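Glycosyltransferase Gtf1 (Streptococcus gordonii, PDB 5E9T) is a glycosyltransferase of the GT-B type, combining two Rossmann-like domains with an extended beta-sheet domain. Local coordinates at residues Q299-P304 and T494-E499; L208-D213 and E230-A235; V79-V84 and D123-V128. The protein carries 1 engineered substitution. All blocks are in the same frame, centred on the assembly; numbering follows the deposited sequence.

Contact 1: residues Q299-P304 and T494-E499; sequences QIATIP and TQLLKE
Ala301 and Leu496 have the nearest CA atoms across 299-304 and 494-499, 7.5 Å apart. The axes of strand 299-302 and helix 494-499 come within 10.2 Å at 163°, so the helix runs nearly antiparallel to the strand. This is a helix laid on the outermost strand of a seven-stranded parallel Rossmann-like sheet, and the helix is the last of the chain, consistent with the C-terminal helix that returns to the N-terminal domain in GT-B enzymes. Leu496 carries the apolar part. Its CG stands anti to the backbone N (chi1 174°), and both methyls touch Ala301 CB, CD2 at 3.9 Å and CD1 at 4.0 Å; CD2 also reaches Ile303 CD1, just past the strand, at 3.5 Å. The branch ending in CD1 also passes the amide of Gln299, the two side chains running in opposite directions. Leu496 also touches Phe274 and Ile276 of the adjacent strand 274-277, and Ile303 rests on Trp493 of the same helix. One polar bond finishes the contact. Gln299, with its chain extended beyond CG, crosses the Glu499 side chain at a slant, amide and carboxylate planes 63° apart. Gln299 NE2 donates to Glu499 OE1 over 3.2 Å, meeting that oxygen on its anti side and clearly out of the carboxylate plane.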
# COMPACT_ATOMS: atom_id res chain seq x y z
N GLN A 299 4.51 -19.40 -29.00
CA GLN A 299 3.59 -20.05 -29.92
C GLN A 299 2.50 -19.08 -30.32
O GLN A 299 1.84 -18.48 -29.46
CB GLN A 299 2.98 -21.31 -29.30
CG GLN A 299 1.81 -21.83 -30.14
CD GLN A 299 1.36 -23.22 -29.75
OE1 GLN A 299 1.83 -23.80 -28.77
NE2 GLN A 299 0.42 -23.78 -30.52
N ILE A 300 2.31 -18.91 -31.62
CA ILE A 300 1.24 -18.10 -32.17
C ILE A 300 0.37 -19.00 -33.03
O ILE A 300 0.88 -19.72 -33.89
CB ILE A 300 1.79 -16.91 -32.99
CG1 ILE A 300 2.85 -16.17 -32.18
CG2 ILE A 300 0.67 -15.97 -33.38
CD1 ILE A 300 3.45 -14.98 -32.89
N ALA A 301 -0.93 -18.99 -32.76
CA ALA A 301 -1.88 -19.85 -33.46
C ALA A 301 -2.87 -19.00 -34.23
O ALA A 301 -3.16 -17.86 -33.86
CB ALA A 301 -2.62 -20.76 -32.47
N THR A 302 -3.39 -19.56 -35.32
CA THR A 302 -4.30 -18.84 -36.20
C THR A 302 -5.69 -19.44 -36.07
O THR A 302 -5.91 -20.61 -36.44
CB THR A 302 -3.83 -18.87 -37.65
OG1 THR A 302 -2.42 -18.64 -37.70
CG2 THR A 302 -4.54 -17.80 -38.46
N ILE A 303 -6.63 -18.66 -35.55
CA ILE A 303 -8.05 -19.01 -35.57
C ILE A 303 -8.78 -17.84 -36.22
O ILE A 303 -8.48 -16.68 -35.91
CB ILE A 303 -8.58 -19.31 -34.16
CG1 ILE A 303 -8.15 -20.71 -33.70
CG2 ILE A 303 -10.09 -19.14 -34.09
CD1 ILE A 303 -6.76 -20.78 -33.12
N PRO A 304 -9.73 -18.09 -37.11
CA PRO A 304 -10.53 -16.99 -37.66
C PRO A 304 -11.57 -16.53 -36.65
O PRO A 304 -12.03 -17.31 -35.81
CB PRO A 304 -11.19 -17.62 -38.89
CG PRO A 304 -11.26 -19.05 -38.52
CD PRO A 304 -10.05 -19.38 -37.74
N THR A 494 -10.11 -27.52 -31.49
CA THR A 494 -9.89 -28.77 -30.77
C THR A 494 -8.41 -29.12 -30.72
O THR A 494 -7.90 -29.62 -29.71
CB THR A 494 -10.66 -29.92 -31.44
OG1 THR A 494 -11.98 -29.48 -31.76
CG2 THR A 494 -10.72 -31.11 -30.51
N GLN A 495 -7.71 -28.85 -31.82
CA GLN A 495 -6.29 -29.18 -31.89
C GLN A 495 -5.47 -28.21 -31.06
O GLN A 495 -4.56 -28.62 -30.33
CB GLN A 495 -5.85 -29.18 -33.35
CG GLN A 495 -4.39 -28.80 -33.61
CD GLN A 495 -3.43 -29.91 -33.23
OE1 GLN A 495 -3.86 -31.01 -32.88
NE2 GLN A 495 -2.14 -29.68 -33.40
N LEU A 496 -5.79 -26.91 -31.13
CA LEU A 496 -5.06 -25.92 -30.34
C LEU A 496 -5.14 -26.24 -28.85
O LEU A 496 -4.12 -26.21 -28.15
CB LEU A 496 -5.60 -24.51 -30.61
CG LEU A 496 -4.99 -23.44 -29.70
CD1 LEU A 496 -3.45 -23.48 -29.66
CD2 LEU A 496 -5.44 -22.04 -30.09
N LEU A 497 -6.34 -26.54 -28.35
CA LEU A 497 -6.45 -26.84 -26.92
C LEU A 497 -5.83 -28.19 -26.58
O LEU A 497 -5.41 -28.39 -25.43
CB LEU A 497 -7.91 -26.79 -26.47
CG LEU A 497 -8.56 -25.45 -26.76
CD1 LEU A 497 -10.07 -25.54 -26.65
CD2 LEU A 497 -7.97 -24.36 -25.85
N LYS A 498 -5.75 -29.11 -27.53
CA LYS A 498 -5.07 -30.37 -27.26
C LYS A 498 -3.56 -30.17 -27.22
O LYS A 498 -2.86 -30.74 -26.37
CB LYS A 498 -5.45 -31.42 -28.31
CG LYS A 498 -4.94 -32.81 -27.92
CD LYS A 498 -4.50 -33.63 -29.13
CE LYS A 498 -3.90 -34.96 -28.70
NZ LYS A 498 -4.87 -36.07 -28.74
N GLU A 499 -3.03 -29.36 -28.14
CA GLU A 499 -1.62 -28.99 -28.09
C GLU A 499 -1.26 -28.32 -26.77
O GLU A 499 -0.29 -28.70 -26.10
CB GLU A 499 -1.26 -28.04 -29.24
CG GLU A 499 -1.05 -28.72 -30.54
CD GLU A 499 -0.69 -27.77 -31.65
OE1 GLU A 499 -0.86 -26.54 -31.49
OE2 GLU A 499 -0.30 -28.28 -32.73

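Contact 2: residues L208-D213 and E230-A235; sequences LQLQAD and EESQKA
Leu210 and Ala235 meet through their CB atoms at 4.1 Å, and Leu210 then reaches past Ala235 so that its CD1 methyl lies 3.7 Å from Glu231 O. With CG anti to the carbonyl carbon (chi1 -59°), this leucine extends toward the end of helix 225-232. In return, the aliphatic part of Lys234 runs beside the 208-213 backbone, its CD 3.6 Å from Leu210 O. The nearest CA atoms are those of Ala212 and Ala235, 4.3 Å apart. No conventional hydrogen bond joins the segments; the directed polar contact is a CA-H...O interaction from Ala212 CA to Lys234 O, 3.3 Å long and nearly straight at 169°. Bonds within 230-235 set the shape of this surface. A type I turn runs from Ser232 to Ala235, with Ala235 N bonded to Ser232 O at 2.9 Å. Lys234 bends at chi3 and chi4 and brings NZ back to Glu231 O at 3.0 Å, the donor standing above the carbonyl plane by 50°. Farther out, Arg202 forms salt bridges with Glu230 and Glu231, tying helix 225-232 to helix 197-208. Leu210 continues onto Tyr4 and Val216 of the central sheet, while Glu230 packs on Phe69 of the Gtf2 chain. The two helix-to-strand connections thus meet at the end of the Rossmann-like sheet where the parallel neighbours 215-218 and 236-241 begin, the second closing the beta-alpha-beta crossover 215-218, 225-232, 236-241.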
# COMPACT_ATOMS: atom_id res chain seq x y z
N LEU A 208 -11.80 -18.91 -8.45
CA LEU A 208 -12.03 -19.82 -9.57
C LEU A 208 -11.29 -21.13 -9.38
O LEU A 208 -11.73 -22.17 -9.89
CB LEU A 208 -11.63 -19.15 -10.89
CG LEU A 208 -12.72 -18.33 -11.57
CD1 LEU A 208 -12.13 -17.47 -12.69
CD2 LEU A 208 -13.80 -19.24 -12.11
N GLN A 209 -10.18 -21.10 -8.65
CA GLN A 209 -9.35 -22.28 -8.37
C GLN A 209 -8.95 -22.99 -9.67
O GLN A 209 -9.34 -24.13 -9.94
CB GLN A 209 -10.07 -23.23 -7.41
CG GLN A 209 -10.11 -22.75 -5.98
CD GLN A 209 -10.46 -23.86 -5.00
OE1 GLN A 209 -11.31 -24.70 -5.28
NE2 GLN A 209 -9.79 -23.87 -3.85
N LEU A 210 -8.16 -22.27 -10.46
CA LEU A 210 -7.74 -22.76 -11.77
C LEU A 210 -6.87 -24.00 -11.63
O LEU A 210 -5.93 -24.02 -10.83
CB LEU A 210 -6.99 -21.67 -12.52
CG LEU A 210 -7.77 -20.37 -12.76
CD1 LEU A 210 -6.86 -19.26 -13.26
CD2 LEU A 210 -8.90 -20.62 -13.74
N GLN A 211 -7.18 -25.03 -12.40
CA GLN A 211 -6.37 -26.24 -12.42
C GLN A 211 -5.34 -26.16 -13.54
O GLN A 211 -5.32 -25.22 -14.34
CB GLN A 211 -7.25 -27.48 -12.56
CG GLN A 211 -8.19 -27.71 -11.38
CD GLN A 211 -7.46 -28.07 -10.10
OE1 GLN A 211 -6.26 -28.36 -10.11
NE2 GLN A 211 -8.18 -28.07 -8.98
N ALA A 212 -4.48 -27.18 -13.62
CA ALA A 212 -3.32 -27.10 -14.50
C ALA A 212 -3.72 -27.08 -15.97
O ALA A 212 -3.09 -26.39 -16.78
CB ALA A 212 -2.37 -28.26 -14.22
N ASP A 213 -4.76 -27.83 -16.33
CA ASP A 213 -5.21 -27.91 -17.72
C ASP A 213 -6.37 -26.97 -18.03
O ASP A 213 -6.94 -27.06 -19.12
CB ASP A 213 -5.56 -29.35 -18.09
CG ASP A 213 -6.62 -29.94 -17.19
OD1 ASP A 213 -6.52 -29.77 -15.96
OD2 ASP A 213 -7.54 -30.59 -17.72
N GLU A 230 -0.42 -13.08 -13.32
CA GLU A 230 0.09 -13.68 -12.08
C GLU A 230 -0.71 -14.92 -11.70
O GLU A 230 -0.13 -15.94 -11.29
CB GLU A 230 0.06 -12.65 -10.95
CG GLU A 230 1.43 -12.33 -10.37
CD GLU A 230 1.55 -10.89 -9.88
OE1 GLU A 230 1.68 -10.69 -8.65
OE2 GLU A 230 1.51 -9.97 -10.72
N GLU A 231 -2.03 -14.87 -11.85
CA GLU A 231 -2.88 -15.95 -11.37
C GLU A 231 -3.11 -17.06 -12.39
O GLU A 231 -3.59 -18.13 -12.01
CB GLU A 231 -4.23 -15.39 -10.93
CG GLU A 231 -4.15 -14.49 -9.71
CD GLU A 231 -3.54 -15.19 -8.51
OE1 GLU A 231 -2.77 -14.55 -7.77
OE2 GLU A 231 -3.84 -16.39 -8.31
N SER A 232 -2.77 -16.86 -13.66
CA SER A 232 -2.98 -17.90 -14.66
C SER A 232 -1.77 -18.80 -14.85
O SER A 232 -1.84 -19.73 -15.66
CB SER A 232 -3.37 -17.28 -16.01
OG SER A 232 -4.71 -16.81 -15.99
N GLN A 233 -0.67 -18.55 -14.14
CA GLN A 233 0.54 -19.33 -14.35
C GLN A 233 0.34 -20.80 -13.98
O GLN A 233 0.87 -21.69 -14.65
CB GLN A 233 1.70 -18.74 -13.56
CG GLN A 233 2.10 -17.34 -14.01
CD GLN A 233 2.62 -17.30 -15.44
OE1 GLN A 233 2.35 -16.36 -16.18
NE2 GLN A 233 3.39 -18.32 -15.81
N LYS A 234 -0.44 -21.07 -12.93
CA LYS A 234 -0.74 -22.45 -12.55
C LYS A 234 -1.62 -23.15 -13.57
O LYS A 234 -1.84 -24.36 -13.45
CB LYS A 234 -1.39 -22.49 -11.17
CG LYS A 234 -2.83 -22.00 -11.15
CD LYS A 234 -3.30 -21.76 -9.72
CE LYS A 234 -2.39 -20.76 -9.02
NZ LYS A 234 -2.07 -19.60 -9.90
N ALA A 235 -2.12 -22.43 -14.56
CA ALA A 235 -2.92 -22.96 -15.66
C ALA A 235 -2.26 -22.57 -16.98
O ALA A 235 -1.13 -22.06 -17.00
CB ALA A 235 -4.36 -22.46 -15.57

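Contact 3: residues V79-V84 and D123-V128; sequences VTLDQV and DFVEHV. Engineered in segment 123-128: Phe124 (natural residue Ser).
Val125 sets its CG2 methyl against two side chains of the 79-84 segment: Leu81 CG, 3.9 Å away, and Val84 CG2, also at 3.9 Å. The Leu81 side chain crosses it at about a right angle, whereas Val84 meets it tip to tip. Val84 is split between two valines, because CG1, anti to its backbone N (chi1 178°), points to Val128 CG2 at 3.5 Å. Next to these side chains the backbones form a single antiparallel bridge in which Thr80 and Phe124 are the non-hydrogen-bonded pair, CA atoms 4.3 Å apart. The evidence is two flanking bonds, Val125 N to Val79 O at 2.7 Å and Leu81 N to Asp123 O at 2.9 Å. Thr80 is also the N-cap of helix 81-86, its OG1 accepting a weak bond from Gln83 N, so the bridge ends where the helix begins. Phe124 is an engineered residue; its ring edge lies near Val79 O, with CD1 4.1 Å from Thr80 CG2. In the sheet itself, Glu126 and His127 both face Tyr116 in a classic beta bulge, and Leu81 and Val125 share Cys115. Backbone bonds thus fix the start of the helix against the strand, while aliphatic contact seats its first turn on the extended beta-sheet domain.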
# COMPACT_ATOMS: atom_id res chain seq x y z
N VAL A 79 -38.73 -9.16 -12.57
CA VAL A 79 -39.48 -8.46 -11.53
C VAL A 79 -40.41 -7.45 -12.18
O VAL A 79 -40.03 -6.75 -13.13
CB VAL A 79 -38.53 -7.80 -10.52
CG1 VAL A 79 -39.30 -7.00 -9.49
CG2 VAL A 79 -37.66 -8.85 -9.84
N THR A 80 -41.64 -7.36 -11.68
CA THR A 80 -42.69 -6.60 -12.34
C THR A 80 -43.12 -5.41 -11.50
O THR A 80 -42.91 -5.37 -10.28
CB THR A 80 -43.91 -7.47 -12.65
OG1 THR A 80 -44.62 -7.74 -11.43
CG2 THR A 80 -43.50 -8.77 -13.29
N LEU A 81 -43.72 -4.44 -12.18
CA LEU A 81 -44.26 -3.25 -11.52
C LEU A 81 -45.12 -3.62 -10.33
O LEU A 81 -45.02 -2.99 -9.26
CB LEU A 81 -45.08 -2.44 -12.53
CG LEU A 81 -44.31 -1.65 -13.57
CD1 LEU A 81 -45.15 -1.45 -14.82
CD2 LEU A 81 -43.98 -0.34 -12.93
N ASP A 82 -45.98 -4.63 -10.49
CA ASP A 82 -46.84 -5.07 -9.39
C ASP A 82 -46.01 -5.52 -8.19
O ASP A 82 -46.27 -5.10 -7.06
CB ASP A 82 -47.75 -6.19 -9.87
CG ASP A 82 -49.03 -5.68 -10.52
OD1 ASP A 82 -49.08 -4.48 -10.86
OD2 ASP A 82 -49.97 -6.48 -10.69
N GLN A 83 -45.01 -6.37 -8.43
CA GLN A 83 -44.20 -6.88 -7.32
C GLN A 83 -43.41 -5.77 -6.65
O GLN A 83 -43.24 -5.77 -5.43
CB GLN A 83 -43.27 -7.98 -7.82
CG GLN A 83 -43.95 -8.97 -8.75
CD GLN A 83 -43.07 -10.15 -9.10
OE1 GLN A 83 -42.89 -11.07 -8.31
NE2 GLN A 83 -42.51 -10.12 -10.30
N VAL A 84 -42.92 -4.80 -7.44
CA VAL A 84 -42.22 -3.67 -6.85
C VAL A 84 -43.16 -2.87 -5.95
O VAL A 84 -42.82 -2.54 -4.81
CB VAL A 84 -41.61 -2.78 -7.96
CG1 VAL A 84 -40.92 -1.58 -7.34
CG2 VAL A 84 -40.65 -3.58 -8.81
N ASP A 123 -44.30 -4.92 -18.37
CA ASP A 123 -44.30 -4.46 -16.98
C ASP A 123 -43.03 -4.83 -16.20
O ASP A 123 -43.01 -4.65 -14.97
CB ASP A 123 -45.55 -4.96 -16.24
CG ASP A 123 -45.89 -6.40 -16.55
OD1 ASP A 123 -45.10 -7.08 -17.19
OD2 ASP A 123 -46.95 -6.85 -16.16
N PHE A 124 -42.01 -5.39 -16.84
CA PHE A 124 -40.78 -5.76 -16.13
C PHE A 124 -39.95 -4.54 -15.74
O PHE A 124 -39.84 -3.58 -16.51
CB PHE A 124 -39.95 -6.71 -16.99
CG PHE A 124 -40.67 -7.96 -17.39
CD1 PHE A 124 -40.96 -8.93 -16.45
CD2 PHE A 124 -41.04 -8.18 -18.71
CE1 PHE A 124 -41.62 -10.09 -16.81
CE2 PHE A 124 -41.70 -9.33 -19.08
CZ PHE A 124 -41.99 -10.29 -18.13
N VAL A 125 -39.35 -4.59 -14.55
CA VAL A 125 -38.66 -3.45 -13.94
C VAL A 125 -37.20 -3.80 -13.70
O VAL A 125 -36.90 -4.72 -12.92
CB VAL A 125 -39.31 -3.03 -12.62
CG1 VAL A 125 -38.85 -1.63 -12.22
CG2 VAL A 125 -40.82 -3.09 -12.72
N GLU A 126 -36.29 -3.06 -14.34
CA GLU A 126 -34.86 -3.26 -14.09
C GLU A 126 -34.37 -2.50 -12.86
O GLU A 126 -33.59 -3.05 -12.08
CB GLU A 126 -34.05 -2.88 -15.33
CG GLU A 126 -33.94 -4.01 -16.35
CD GLU A 126 -33.20 -3.60 -17.61
OE1 GLU A 126 -33.04 -2.39 -17.85
OE2 GLU A 126 -32.78 -4.51 -18.36
N HIS A 127 -34.79 -1.25 -12.67
CA HIS A 127 -34.32 -0.44 -11.55
C HIS A 127 -35.48 0.27 -10.88
O HIS A 127 -36.51 0.55 -11.51
CB HIS A 127 -33.30 0.63 -11.96
CG HIS A 127 -32.49 0.27 -13.16
ND1 HIS A 127 -32.58 0.99 -14.34
CD2 HIS A 127 -31.59 -0.71 -13.37
CE1 HIS A 127 -31.75 0.46 -15.22
NE2 HIS A 127 -31.14 -0.57 -14.66
N VAL A 128 -35.31 0.58 -9.59
CA VAL A 128 -36.23 1.43 -8.85
C VAL A 128 -35.41 2.41 -8.02
O VAL A 128 -34.53 2.00 -7.25
CB VAL A 128 -37.16 0.63 -7.93
CG1 VAL A 128 -38.14 1.58 -7.24
CG2 VAL A 128 -37.93 -0.41 -8.72

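In the fold
All three contacts are partly buried, but their settings differ. Contacts 1 and 2 belong to one seven-stranded parallel sheet and its helices, with centres 19 Å apart: contact 1 lies at the outermost strand, contact 2 at connections leading into inner strands. Contact 3 joins the start of helix 81-86 to the antiparallel extended sheet, its centre about 46 Å from that of contact 1, on the opposite side of the chain's centre. The chemistry follows: contact 1 joins side chains, with one amide-carboxylate bond between partly exposed residues; contact 2 has no conventional cross-bond and several exposed residues; contact 3, with the largest interface at 382 Å², adds backbone bridging to valine and leucine packing.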